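Local coordinates for protein tryptophan halogenase superfamily (Brevundimonas sp. BAL3, PDB 6FRL) that catalyses flavin-dependent halogenation, preferring bromination over chlorination, and probably uses a Rossmann-type fold to hold its flavin, at residues Phe203-Thr208 / Gly212-Gly217; Leu229-Ala234 / Lys335-Ile340; His175-Ala180 / Cys185-Ala190; Gln331-Asn336 / Leu368-Arg373; Gly23-Ala28 / Ala356-Gly361. All coordinates share one frame; numbering follows the deposited sequence.

Interaction 1: residues Phe203-Thr208 / Gly212-Gly217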
# COMPACT_ATOMS: atom_id res chain seq x y z
N PHE B 203 -22.19 21.37 -18.21
CA PHE B 203 -20.99 20.66 -18.66
C PHE B 203 -20.35 21.49 -19.76
O PHE B 203 -21.02 22.36 -20.33
CB PHE B 203 -21.31 19.24 -19.17
CG PHE B 203 -21.39 18.18 -18.09
CD1 PHE B 203 -22.01 18.41 -16.86
CD2 PHE B 203 -20.89 16.91 -18.33
CE1 PHE B 203 -22.11 17.40 -15.89
CE2 PHE B 203 -20.99 15.90 -17.37
CZ PHE B 203 -21.60 16.15 -16.15
N VAL B 204 -19.07 21.25 -20.06
CA VAL B 204 -18.41 21.98 -21.16
C VAL B 204 -18.89 21.38 -22.50
O VAL B 204 -18.83 20.17 -22.69
CB VAL B 204 -16.87 21.88 -21.06
CG1 VAL B 204 -16.22 22.58 -22.24
CG2 VAL B 204 -16.37 22.51 -19.78
N ARG B 205 -19.43 22.24 -23.38
CA ARG B 205 -19.90 21.84 -24.73
C ARG B 205 -18.77 21.95 -25.75
O ARG B 205 -18.51 21.01 -26.51
CB ARG B 205 -21.13 22.66 -25.18
CG ARG B 205 -21.87 22.12 -26.43
CD ARG B 205 -23.03 23.02 -26.91
NE ARG B 205 -22.59 24.39 -27.21
CZ ARG B 205 -21.87 24.77 -28.29
NH1 ARG B 205 -21.49 26.04 -28.40
NH2 ARG B 205 -21.49 23.89 -29.22
N ALA B 206 -18.09 23.10 -25.77
CA ALA B 206 -17.11 23.36 -26.83
C ALA B 206 -16.24 24.54 -26.54
O ALA B 206 -16.61 25.38 -25.71
CB ALA B 206 -17.82 23.60 -28.16
N LEU B 207 -15.10 24.61 -27.22
CA LEU B 207 -14.26 25.81 -27.22
C LEU B 207 -14.59 26.65 -28.45
O LEU B 207 -14.81 26.11 -29.53
CB LEU B 207 -12.78 25.46 -27.29
CG LEU B 207 -12.18 24.46 -26.34
CD1 LEU B 207 -10.71 24.27 -26.66
CD2 LEU B 207 -12.34 24.93 -24.92
N THR B 208 -14.62 27.97 -28.28
CA THR B 208 -14.80 28.91 -29.38
C THR B 208 -13.46 29.57 -29.65
O THR B 208 -12.90 30.25 -28.77
CB THR B 208 -15.90 29.96 -29.09
OG1 THR B 208 -17.20 29.32 -29.06
CG2 THR B 208 -15.92 31.09 -30.15
N GLY B 212 -13.65 31.91 -34.72
CA GLY B 212 -15.07 31.56 -34.60
C GLY B 212 -15.39 30.08 -34.78
O GLY B 212 -16.55 29.68 -34.59
N ARG B 213 -14.40 29.27 -35.12
CA ARG B 213 -14.59 27.82 -35.13
C ARG B 213 -14.92 27.32 -33.73
O ARG B 213 -14.47 27.89 -32.71
CB ARG B 213 -13.35 27.07 -35.66
CG ARG B 213 -13.15 27.09 -37.18
CD ARG B 213 -11.92 26.30 -37.58
NE ARG B 213 -10.68 27.01 -37.21
CZ ARG B 213 -9.49 26.43 -36.99
NH1 ARG B 213 -9.34 25.10 -37.11
NH2 ARG B 213 -8.44 27.18 -36.66
N GLU B 214 -15.70 26.26 -33.69
CA GLU B 214 -16.01 25.57 -32.46
C GLU B 214 -15.26 24.25 -32.45
O GLU B 214 -15.17 23.60 -33.47
CB GLU B 214 -17.51 25.32 -32.33
CG GLU B 214 -18.32 26.60 -32.04
CD GLU B 214 -19.71 26.37 -31.51
OE1 GLU B 214 -20.24 25.25 -31.58
OE2 GLU B 214 -20.29 27.35 -31.00
N VAL B 215 -14.72 23.88 -31.28
CA VAL B 215 -14.12 22.56 -31.05
C VAL B 215 -14.93 21.90 -29.94
O VAL B 215 -14.87 22.30 -28.77
CB VAL B 215 -12.65 22.64 -30.62
CG1 VAL B 215 -12.05 21.24 -30.55
CG2 VAL B 215 -11.87 23.56 -31.56
N GLU B 216 -15.70 20.91 -30.35
CA GLU B 216 -16.58 20.17 -29.48
C GLU B 216 -15.84 18.99 -28.93
O GLU B 216 -14.92 18.47 -29.59
CB GLU B 216 -17.77 19.62 -30.27
CG GLU B 216 -18.67 20.65 -30.96
CD GLU B 216 -19.81 19.99 -31.71
OE1 GLU B 216 -19.56 19.01 -32.44
OE2 GLU B 216 -20.95 20.46 -31.54
N GLY B 217 -16.24 18.56 -27.73
CA GLY B 217 -15.74 17.35 -27.11
C GLY B 217 -16.67 16.82 -26.03
O GLY B 217 -17.40 17.56 -25.41
O HOH W 1 -19.91 19.13 -27.20
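Arg-205 grips the carboxylate of Glu-214 end-on, one nitrogen to each oxygen. NH2 lies 3.0 Å from OE1 of Glu-214, and NH1 lies 3.1 Å from OE2 of the same residue. Both hydrogen bonds are nearly straight, at 164° and 163°. They leave within the guanidinium plane yet reach the oxygens from above the carboxylate plane, because the two flat groups are turned 35° apart. The arginine's CB starts away from the partner strand, and a bend at chi3 brings the tip back over it. Glu-216 adds a second negative charge nearby, its OE2 4.2 Å from NH2 of Arg-205. With an alanine in place of Arg-205, Glu-214 would probably lose both bonds and its countercharge, and its carboxylate would be freer to turn. In the backbone next to the salt bridge, Leu-207 and Val-215 form an antiparallel hydrogen-bonded pair, their side chains on the face opposite Glu-214: N of Leu-207 to O of Val-215 is 2.8 Å, and the reverse bond, N of Val-215 to O of Leu-207, is also 2.8 Å. On this pair's face of the sheet, Leu-207 and Val-215 both pack on Val-15 of strand 13-17. Further out, Arg-205 and Ala-206 both face Glu-196 in a classic beta bulge, while Thr-208 OG1 bonds to the Glu-196 carboxylate. The whole is a beta hairpin, two of the three strands of an antiparallel meander, as in FAD-binding Rossmann-type domains.

Interaction 2: residues Leu229-Ala234 / Lys335-Ile340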
# COMPACT_ATOMS: atom_id res chain seq x y z
N LEU B 229 -8.06 27.57 -17.30
CA LEU B 229 -9.04 28.15 -18.23
C LEU B 229 -10.38 27.47 -18.18
O LEU B 229 -11.42 28.12 -18.33
CB LEU B 229 -8.52 28.06 -19.68
CG LEU B 229 -9.08 29.09 -20.66
CD1 LEU B 229 -8.13 30.28 -20.59
CD2 LEU B 229 -9.19 28.60 -22.10
N VAL B 230 -10.37 26.15 -18.02
CA VAL B 230 -11.62 25.40 -17.96
C VAL B 230 -11.99 25.03 -16.52
O VAL B 230 -13.10 25.30 -16.08
CB VAL B 230 -11.58 24.15 -18.85
CG1 VAL B 230 -12.99 23.55 -19.02
CG2 VAL B 230 -11.00 24.48 -20.21
N ILE B 231 -11.08 24.41 -15.78
CA ILE B 231 -11.37 23.96 -14.41
C ILE B 231 -11.68 25.16 -13.50
O ILE B 231 -12.57 25.08 -12.66
CB ILE B 231 -10.21 23.07 -13.83
CG1 ILE B 231 -10.67 22.24 -12.61
CG2 ILE B 231 -8.98 23.89 -13.49
CD1 ILE B 231 -11.66 21.14 -12.92
N GLY B 232 -10.98 26.27 -13.72
CA GLY B 232 -11.07 27.45 -12.84
C GLY B 232 -12.00 28.54 -13.33
O GLY B 232 -12.95 28.85 -12.64
N GLU B 233 -11.71 29.12 -14.50
CA GLU B 233 -12.46 30.27 -15.06
C GLU B 233 -13.83 29.85 -15.54
O GLU B 233 -14.81 30.42 -15.15
CB GLU B 233 -11.70 30.97 -16.19
CG GLU B 233 -10.48 31.80 -15.75
CD GLU B 233 -9.72 32.43 -16.94
OE1 GLU B 233 -10.00 32.14 -18.14
OE2 GLU B 233 -8.80 33.25 -16.69
N ALA B 234 -13.90 28.83 -16.37
CA ALA B 234 -15.18 28.36 -16.90
C ALA B 234 -16.08 27.68 -15.86
O ALA B 234 -17.27 27.98 -15.78
CB ALA B 234 -14.95 27.41 -18.08
N LYS B 335 -17.34 18.10 -13.32
CA LYS B 335 -18.19 17.84 -14.48
C LYS B 335 -17.48 16.93 -15.50
O LYS B 335 -17.24 15.76 -15.20
CB LYS B 335 -18.76 19.15 -15.03
CG LYS B 335 -19.79 19.76 -14.07
CD LYS B 335 -20.15 21.19 -14.37
CE LYS B 335 -20.92 21.84 -13.21
NZ LYS B 335 -22.22 21.13 -13.00
N ASN B 336 -17.14 17.45 -16.68
CA ASN B 336 -16.41 16.68 -17.71
C ASN B 336 -15.07 17.32 -18.05
O ASN B 336 -14.58 17.23 -19.19
CB ASN B 336 -17.30 16.50 -18.97
CG ASN B 336 -17.60 17.81 -19.68
OD1 ASN B 336 -17.67 18.88 -19.07
ND2 ASN B 336 -17.77 17.72 -20.99
N CYS B 337 -14.47 17.96 -17.05
CA CYS B 337 -13.13 18.51 -17.16
C CYS B 337 -12.23 17.88 -16.11
O CYS B 337 -12.55 17.92 -14.92
CB CYS B 337 -13.19 20.00 -16.95
SG CYS B 337 -11.59 20.76 -17.15
N VAL B 338 -11.10 17.31 -16.55
CA VAL B 338 -10.04 16.81 -15.66
C VAL B 338 -8.88 17.75 -15.83
O VAL B 338 -8.49 18.03 -16.96
CB VAL B 338 -9.54 15.42 -16.08
CG1 VAL B 338 -8.50 14.90 -15.11
CG2 VAL B 338 -10.71 14.47 -16.14
N ALA B 339 -8.31 18.21 -14.71
CA ALA B 339 -7.16 19.10 -14.77
C ALA B 339 -5.85 18.32 -14.59
O ALA B 339 -5.69 17.59 -13.60
CB ALA B 339 -7.29 20.16 -13.70
N ILE B 340 -4.91 18.50 -15.53
CA ILE B 340 -3.59 17.84 -15.49
C ILE B 340 -2.44 18.87 -15.53
O ILE B 340 -2.44 19.75 -16.38
CB ILE B 340 -3.43 16.87 -16.69
CG1 ILE B 340 -4.53 15.79 -16.70
CG2 ILE B 340 -2.05 16.21 -16.71
CD1 ILE B 340 -4.39 14.73 -15.63
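Val-230 and Ile-231, on the short helix 229-234, pack against Cys-337 and Ala-339 of strand 337-339, a member of the central Rossmann-type sheet. Helix and strand segments run at 108° to each other with axes 8.2 Å apart; two adjacent helix residues meet two alternate strand residues, whose side chains share a face of the sheet. The CB atoms of all four point across the interface. Val-230 contributes CG1, which is trans to its backbone N (chi1 -167°) and thereby directed at the sulfur: CG1 of Val-230 is 3.6 Å from SG of Cys-337. Ile-231 spans the two strand residues. Its CD1 reaches sulfur and carbonyl of Cys-337, while its CB and both branches at CB meet the methyl of Ala-339 at nearly equal range. All four residues are buried and the contact between them is apolar. Asp-222 of the neighbouring strand 219-222 fixes the start of the helix by accepting from the backbone N of both Val-230 and Ile-231 through OD2. The helix itself is a wide pi-type turn, closed by Ala-234 N to Leu-229 O at 3.2 Å. At the Cys-337 end, CD1 of Ile-231 stops 3.9 Å from the backbone O of Cys-337 and 4.2 Å from its SG.

Interaction 3: residues His175-Ala180 / Cys185-Ala190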
# COMPACT_ATOMS: atom_id res chain seq x y z
N HIS B 175 9.05 15.73 -28.89
CA HIS B 175 9.13 14.29 -29.17
C HIS B 175 7.77 13.57 -28.97
O HIS B 175 7.32 12.77 -29.81
CB HIS B 175 10.23 13.71 -28.26
CG HIS B 175 10.68 12.33 -28.62
ND1 HIS B 175 11.65 12.09 -29.57
CD2 HIS B 175 10.37 11.12 -28.09
CE1 HIS B 175 11.90 10.79 -29.63
NE2 HIS B 175 11.13 10.18 -28.74
N LEU B 176 7.07 13.89 -27.90
CA LEU B 176 5.76 13.28 -27.63
C LEU B 176 4.69 13.74 -28.60
O LEU B 176 3.82 12.93 -28.97
CB LEU B 176 5.32 13.51 -26.19
CG LEU B 176 6.32 12.94 -25.16
CD1 LEU B 176 5.97 13.43 -23.73
CD2 LEU B 176 6.40 11.44 -25.24
N ARG B 177 4.74 15.01 -29.00
CA ARG B 177 3.86 15.55 -30.07
C ARG B 177 3.96 14.77 -31.38
O ARG B 177 2.95 14.41 -31.97
CB ARG B 177 4.16 17.02 -30.36
CG ARG B 177 3.47 17.54 -31.61
CD ARG B 177 3.69 19.01 -31.86
NE ARG B 177 3.26 19.35 -33.23
CZ ARG B 177 3.45 20.53 -33.83
NH1 ARG B 177 4.09 21.52 -33.23
NH2 ARG B 177 2.99 20.71 -35.07
N ALA B 178 5.18 14.52 -31.84
CA ALA B 178 5.38 13.73 -33.05
C ALA B 178 4.87 12.30 -32.85
O ALA B 178 4.25 11.74 -33.76
CB ALA B 178 6.84 13.74 -33.46
N TYR B 179 5.07 11.73 -31.66
CA TYR B 179 4.49 10.42 -31.32
C TYR B 179 2.97 10.42 -31.35
O TYR B 179 2.36 9.48 -31.84
CB TYR B 179 4.96 9.95 -29.92
CG TYR B 179 4.44 8.60 -29.46
CD1 TYR B 179 3.20 8.48 -28.83
CD2 TYR B 179 5.21 7.46 -29.63
CE1 TYR B 179 2.73 7.24 -28.40
CE2 TYR B 179 4.76 6.21 -29.21
CZ TYR B 179 3.51 6.10 -28.58
OH TYR B 179 3.07 4.88 -28.14
N ALA B 180 2.36 11.45 -30.79
CA ALA B 180 0.92 11.49 -30.67
C ALA B 180 0.24 11.67 -32.05
O ALA B 180 -0.76 10.97 -32.36
CB ALA B 180 0.49 12.58 -29.70
N CYS B 185 -3.63 11.88 -33.50
CA CYS B 185 -4.05 12.99 -32.68
C CYS B 185 -4.04 14.21 -33.57
O CYS B 185 -3.02 14.52 -34.18
CB CYS B 185 -3.10 13.18 -31.47
SG CYS B 185 -3.51 14.59 -30.39
N ALA B 186 -5.19 14.91 -33.63
CA ALA B 186 -5.32 16.22 -34.31
C ALA B 186 -4.65 17.34 -33.53
O ALA B 186 -4.58 17.29 -32.31
CB ALA B 186 -6.81 16.56 -34.54
N ARG B 187 -4.20 18.36 -34.24
CA ARG B 187 -3.57 19.53 -33.61
C ARG B 187 -4.14 20.79 -34.24
O ARG B 187 -4.26 20.87 -35.46
CB ARG B 187 -2.04 19.50 -33.77
CG ARG B 187 -1.38 20.76 -33.18
CD ARG B 187 0.13 20.71 -33.21
NE ARG B 187 0.74 21.96 -32.75
CZ ARG B 187 0.94 23.06 -33.48
NH1 ARG B 187 0.55 23.13 -34.75
NH2 ARG B 187 1.52 24.12 -32.93
N ILE B 188 -4.50 21.77 -33.41
CA ILE B 188 -5.10 23.01 -33.84
C ILE B 188 -4.32 24.14 -33.22
O ILE B 188 -4.35 24.32 -32.00
CB ILE B 188 -6.56 23.11 -33.40
CG1 ILE B 188 -7.41 22.04 -34.09
CG2 ILE B 188 -7.10 24.52 -33.69
CD1 ILE B 188 -8.85 21.95 -33.60
N ASP B 189 -3.66 24.93 -34.07
CA ASP B 189 -2.92 26.11 -33.64
C ASP B 189 -3.90 27.28 -33.66
O ASP B 189 -4.36 27.68 -34.72
CB ASP B 189 -1.75 26.36 -34.59
CG ASP B 189 -0.76 27.39 -34.06
OD1 ASP B 189 -1.07 28.19 -33.12
OD2 ASP B 189 0.36 27.41 -34.61
N ALA B 190 -4.23 27.81 -32.47
CA ALA B 190 -5.28 28.82 -32.33
C ALA B 190 -5.42 29.28 -30.89
O ALA B 190 -5.31 28.46 -29.97
CB ALA B 190 -6.61 28.25 -32.80
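A tight helix-to-strand connection at the edge of the Rossmann-type sheet brings Arg-177 and Ala-180 of helix 169-182 against Arg-187 and Cys-185 at strand 186-189. The two guanidinium groups lie flat on one another, planes at 5° and centres 3.6 Å apart. The overlap is offset: NE of Arg-187 sits over the middle of the Arg-177 group, 3.2 Å from its CZ, whereas NH2 of Arg-177 falls toward the rim of the Arg-187 group. Both chains are extended from CG to NE, and a chi4 of -83° turns the Arg-187 guanidinium steeply to its own chain, presenting a face to Arg-177. The like charges are probably tempered by carboxylates, since NE of Arg-177 pairs with Glu-181 and NE of Arg-187 with Glu-45. A leucine in place of Arg-187 would probably leave Glu-45 without this salt bridge and strip the flat cover from Arg-177. Nearer the turn, Cys-185 N donates to Ala-180 O (3.2 Å, 152°), and CB of Ala-180 touches CB of Cys-185 at 4.0 Å. Backbone bonds of Ala-186 and Ile-188 to strand 40-45 complete the setting, an alpha-beta unit whose strand forms the parallel outer edge of a Rossmann-type sheet.

Interaction 4: residues Gln331-Asn336 / Leu368-Arg373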
# COMPACT_ATOMS: atom_id res chain seq x y z
N GLN B 331 -10.93 20.63 -6.40
CA GLN B 331 -11.22 19.34 -6.99
C GLN B 331 -10.54 19.34 -8.35
O GLN B 331 -10.65 20.29 -9.09
CB GLN B 331 -12.73 19.05 -7.00
CG GLN B 331 -13.58 19.58 -8.13
CD GLN B 331 -15.09 19.36 -7.85
OE1 GLN B 331 -15.63 20.01 -6.97
NE2 GLN B 331 -15.75 18.43 -8.58
N ALA B 332 -9.76 18.32 -8.66
CA ALA B 332 -9.01 18.32 -9.91
C ALA B 332 -9.89 17.94 -11.10
O ALA B 332 -9.55 18.27 -12.24
CB ALA B 332 -7.78 17.39 -9.83
N TRP B 333 -11.00 17.26 -10.82
CA TRP B 333 -12.01 16.86 -11.80
C TRP B 333 -13.39 17.43 -11.39
O TRP B 333 -13.90 17.14 -10.28
CB TRP B 333 -12.09 15.34 -11.87
CG TRP B 333 -12.94 14.71 -12.95
CD1 TRP B 333 -13.98 15.26 -13.64
CD2 TRP B 333 -12.85 13.36 -13.39
NE1 TRP B 333 -14.54 14.35 -14.49
CE2 TRP B 333 -13.87 13.17 -14.37
CE3 TRP B 333 -12.02 12.29 -13.06
CZ2 TRP B 333 -14.07 11.96 -15.02
CZ3 TRP B 333 -12.20 11.08 -13.71
CH2 TRP B 333 -13.22 10.92 -14.68
N ALA B 334 -13.97 18.24 -12.28
CA ALA B 334 -15.33 18.74 -12.12
C ALA B 334 -16.10 18.54 -13.43
O ALA B 334 -15.58 18.80 -14.50
CB ALA B 334 -15.30 20.21 -11.74
N LYS B 335 -17.34 18.10 -13.32
CA LYS B 335 -18.19 17.84 -14.48
C LYS B 335 -17.48 16.93 -15.50
O LYS B 335 -17.24 15.76 -15.20
CB LYS B 335 -18.76 19.15 -15.03
CG LYS B 335 -19.79 19.76 -14.07
CD LYS B 335 -20.15 21.19 -14.37
CE LYS B 335 -20.92 21.84 -13.21
NZ LYS B 335 -22.22 21.13 -13.00
N ASN B 336 -17.14 17.45 -16.68
CA ASN B 336 -16.41 16.68 -17.71
C ASN B 336 -15.07 17.32 -18.05
O ASN B 336 -14.58 17.23 -19.19
CB ASN B 336 -17.30 16.50 -18.97
CG ASN B 336 -17.60 17.81 -19.68
OD1 ASN B 336 -17.67 18.88 -19.07
ND2 ASN B 336 -17.77 17.72 -20.99
N LEU B 368 -9.53 5.25 -14.10
CA LEU B 368 -10.90 5.69 -13.81
C LEU B 368 -11.55 6.33 -15.02
O LEU B 368 -12.50 7.10 -14.85
CB LEU B 368 -10.92 6.66 -12.61
CG LEU B 368 -10.35 6.14 -11.28
CD1 LEU B 368 -10.11 7.26 -10.28
CD2 LEU B 368 -11.26 5.09 -10.67
N PHE B 369 -11.10 6.02 -16.24
CA PHE B 369 -11.68 6.64 -17.47
C PHE B 369 -13.19 6.54 -17.49
O PHE B 369 -13.74 5.47 -17.26
CB PHE B 369 -11.11 6.08 -18.79
CG PHE B 369 -11.20 7.05 -19.95
CD1 PHE B 369 -10.25 8.03 -20.12
CD2 PHE B 369 -12.25 6.96 -20.87
CE1 PHE B 369 -10.32 8.92 -21.18
CE2 PHE B 369 -12.33 7.85 -21.92
CZ PHE B 369 -11.39 8.84 -22.08
N PRO B 370 -13.86 7.65 -17.72
CA PRO B 370 -15.31 7.66 -17.59
C PRO B 370 -16.05 7.33 -18.89
O PRO B 370 -15.43 7.20 -19.95
CB PRO B 370 -15.58 9.14 -17.23
CG PRO B 370 -14.59 9.88 -18.08
CD PRO B 370 -13.35 8.99 -18.12
N ASP B 371 -17.37 7.20 -18.78
CA ASP B 371 -18.29 7.36 -19.89
C ASP B 371 -19.08 8.71 -19.75
O ASP B 371 -18.80 9.54 -18.86
CB ASP B 371 -19.20 6.13 -20.06
CG ASP B 371 -20.25 5.99 -18.97
OD1 ASP B 371 -20.59 6.98 -18.23
OD2 ASP B 371 -20.73 4.86 -18.85
N ARG B 372 -20.03 8.92 -20.67
CA ARG B 372 -20.69 10.21 -20.82
C ARG B 372 -21.69 10.53 -19.74
O ARG B 372 -22.14 11.68 -19.69
CB ARG B 372 -21.34 10.32 -22.19
CG ARG B 372 -20.32 10.46 -23.31
CD ARG B 372 -20.94 10.24 -24.67
NE ARG B 372 -22.08 11.11 -24.87
CZ ARG B 372 -22.97 10.98 -25.85
NH1 ARG B 372 -22.86 10.03 -26.76
NH2 ARG B 372 -23.98 11.83 -25.94
N ARG B 373 -22.02 9.55 -18.90
CA ARG B 373 -22.80 9.76 -17.68
C ARG B 373 -22.00 10.40 -16.55
O ARG B 373 -22.61 10.92 -15.61
CB ARG B 373 -23.42 8.44 -17.16
CG ARG B 373 -24.33 7.73 -18.14
CD ARG B 373 -25.15 6.63 -17.45
NE ARG B 373 -24.37 5.68 -16.65
CZ ARG B 373 -23.54 4.74 -17.14
NH1 ARG B 373 -23.31 4.63 -18.44
NH2 ARG B 373 -22.90 3.92 -16.30
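Leu-368 leaves helical geometry just past helix 354-367, and its carbonyl, together with Pro-370 two residues on, meets the outer edge of the Trp-333 indole on strand 333-334. The six-membered half of the tryptophan does the touching. CZ2 of Trp-333 is 3.7 Å from CG of Pro-370, and CH2 of Trp-333 is 3.8 Å from the same carbon, so the proline ring abuts the indole at its rim rather than over a face. Leu-368 O also lies at this rim, in the indole plane and 3.9 Å from CH2 of Trp-333. With chi1 at -172° the indole extends trans to its own backbone N and projects off the strand toward the loop. Its other end is tied back: NE1 of Trp-333 donates to O of Lys-335 at 3.1 Å, a bent bond (140°) that arrives 46° out of the carbonyl plane. Gln-331 NE2 in turn holds Trp-333 O at 2.8 Å, the side chain of Gln-331 reaching the carbonyl two residues on. Beyond the proline, Asp-371 shapes the loop by an Asx turn, OD1 accepting from N of Arg-373 at 3.0 Å, and its carboxylate also makes a salt bridge to the Arg-373 guanidinium. Arg-373 pairs as well with Asp-462 of the second subunit, and Phe-369 O accepts from Arg-434 of that subunit. Helix 376-402 covers the tryptophan, with Phe-382 meeting it edge-to-face and Asn-383 accepting from its backbone N; the contact thus joins strand 333-334, at one edge of the sheet, to the loop linking helices 354-367 and 376-402.

Interaction 5: residues Gly23-Ala28 / Ala356-Gly361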
# COMPACT_ATOMS: atom_id res chain seq x y z
N GLY B 23 0.16 18.73 -21.76
CA GLY B 23 -0.70 18.45 -22.90
C GLY B 23 -0.23 17.31 -23.79
O GLY B 23 -1.01 16.43 -24.17
N TRP B 24 1.04 17.32 -24.12
CA TRP B 24 1.55 16.31 -25.03
C TRP B 24 1.88 15.00 -24.35
O TRP B 24 1.77 13.98 -25.01
CB TRP B 24 2.72 16.84 -25.87
CG TRP B 24 2.23 17.81 -26.88
CD1 TRP B 24 2.49 19.15 -26.90
CD2 TRP B 24 1.38 17.55 -27.99
NE1 TRP B 24 1.86 19.74 -27.97
CE2 TRP B 24 1.17 18.78 -28.66
CE3 TRP B 24 0.77 16.40 -28.48
CZ2 TRP B 24 0.39 18.89 -29.80
CZ3 TRP B 24 -0.02 16.51 -29.63
CH2 TRP B 24 -0.21 17.75 -30.27
N MET B 25 2.22 14.98 -23.04
CA MET B 25 2.26 13.70 -22.30
C MET B 25 0.87 13.05 -22.27
O MET B 25 0.74 11.86 -22.55
CB MET B 25 2.79 13.84 -20.87
CG MET B 25 4.31 14.01 -20.78
SD MET B 25 4.83 14.53 -19.13
CE MET B 25 4.59 13.02 -18.17
N THR B 26 -0.16 13.84 -21.94
CA THR B 26 -1.53 13.33 -21.95
C THR B 26 -1.95 12.75 -23.35
O THR B 26 -2.45 11.63 -23.45
CB THR B 26 -2.51 14.44 -21.49
OG1 THR B 26 -2.13 14.90 -20.18
CG2 THR B 26 -3.92 13.91 -21.43
N ALA B 27 -1.72 13.52 -24.42
CA ALA B 27 -2.04 13.10 -25.78
C ALA B 27 -1.35 11.80 -26.15
O ALA B 27 -2.00 10.87 -26.67
CB ALA B 27 -1.68 14.19 -26.79
N ALA B 28 -0.05 11.73 -25.88
CA ALA B 28 0.71 10.52 -26.25
C ALA B 28 0.23 9.28 -25.49
O ALA B 28 0.05 8.19 -26.09
CB ALA B 28 2.20 10.73 -26.03
N ALA B 356 6.29 14.28 -12.49
CA ALA B 356 5.75 13.14 -11.77
C ALA B 356 4.24 13.25 -11.47
O ALA B 356 3.52 12.25 -11.52
CB ALA B 356 6.53 12.94 -10.48
N LEU B 357 3.78 14.45 -11.14
CA LEU B 357 2.36 14.71 -10.85
C LEU B 357 1.46 14.65 -12.09
O LEU B 357 0.26 14.29 -12.00
CB LEU B 357 2.21 16.01 -10.08
CG LEU B 357 2.76 15.98 -8.62
CD1 LEU B 357 3.12 17.37 -8.14
CD2 LEU B 357 1.80 15.33 -7.61
N ILE B 358 2.03 14.99 -13.25
CA ILE B 358 1.40 14.77 -14.57
C ILE B 358 1.26 13.28 -14.83
O ILE B 358 0.17 12.82 -15.18
CB ILE B 358 2.18 15.46 -15.71
CG1 ILE B 358 2.02 16.99 -15.57
CG2 ILE B 358 1.71 15.00 -17.08
CD1 ILE B 358 3.15 17.79 -16.18
N GLU B 359 2.33 12.53 -14.62
CA GLU B 359 2.30 11.07 -14.81
C GLU B 359 1.23 10.36 -13.95
O GLU B 359 0.53 9.48 -14.41
CB GLU B 359 3.66 10.43 -14.46
CG GLU B 359 4.87 10.84 -15.26
CD GLU B 359 6.15 10.22 -14.69
OE1 GLU B 359 6.28 8.96 -14.75
OE2 GLU B 359 7.00 11.00 -14.16
N THR B 360 1.16 10.72 -12.66
CA THR B 360 0.22 10.10 -11.75
C THR B 360 -1.21 10.49 -12.15
O THR B 360 -2.13 9.67 -12.06
CB THR B 360 0.48 10.48 -10.28
OG1 THR B 360 0.50 11.91 -10.14
CG2 THR B 360 1.80 9.89 -9.76
N GLY B 361 -1.37 11.74 -12.61
CA GLY B 361 -2.69 12.21 -13.08
C GLY B 361 -3.18 11.42 -14.26
O GLY B 361 -4.34 11.02 -14.29
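Met-25 lays its thioether end across the CG2 branch of Ile-358 and finishes against the aliphatic part of Glu-359. Its methyl CE is 3.7 Å from CG2 of Ile-358, and the sulfur SD follows at 3.8 Å from that same CG2. On the next residue, CE of Met-25 comes within 3.6 Å of CG of Glu-359. The methionine chain bends at chi3 (73°), which turns CE aside from the direction of the preceding chain and lets sulfur and methyl both border Ile-358. The Met-25 and Ile-358 side chains cross at about a right angle, whereas Met-25 meets Glu-359 more obliquely. In Ile-358, CG2 stands trans to the backbone N, so this methyl is the branch offered to the methionine. Glu-359 is buried, and its CB points away from Met-25; the methylene CG alone touches the methionine, while the carboxylate has its own partners, among them a weak bond from OE1 to Thr-61 OG1. The nearest CA atoms, those of Met-25 and Ile-358, are 7.9 Å apart, so side chains rather than backbones bridge the helices. Leu-176 of helix 169-182 and Ile-62 and Phe-65 of helix 61-68 pack around the methionine, as do Ile-355 and Ile-362 of helix 354-367. Helix 20-33 follows strand 13-17, and Gly-18, Gly-20 and Gly-23 fit a GxGxxG pattern. The contact therefore packs helix 354-367 onto what is probably the dinucleotide-binding helix of a Rossmann-type, FAD-binding fold.

Interactions 2, 3 and 4 all reach one mixed sheet: 3 at one edge, strand 186-189, 4 at the other edge, strand 333-334, and 2 on its neighbour 337-339, the centres of 2 and 4 lying 10 Å apart. Interaction 1 meets that end through Val-204 N and Asn-336 OD1, 2.9 Å apart and probably hydrogen-bonded. Interaction 5 packs on interaction 3, CG of Met-25 lying 3.4 Å from CD1 of Leu-176, and on interaction 2, where CG2 of Ile-340 is 4.0 Å from CG2 of Ile-358. MES and tartrate, both probably from the crystallisation liquor, lie about 5 Å from the side chains of Cys-185 and Ile-358 respectively and may mark pockets.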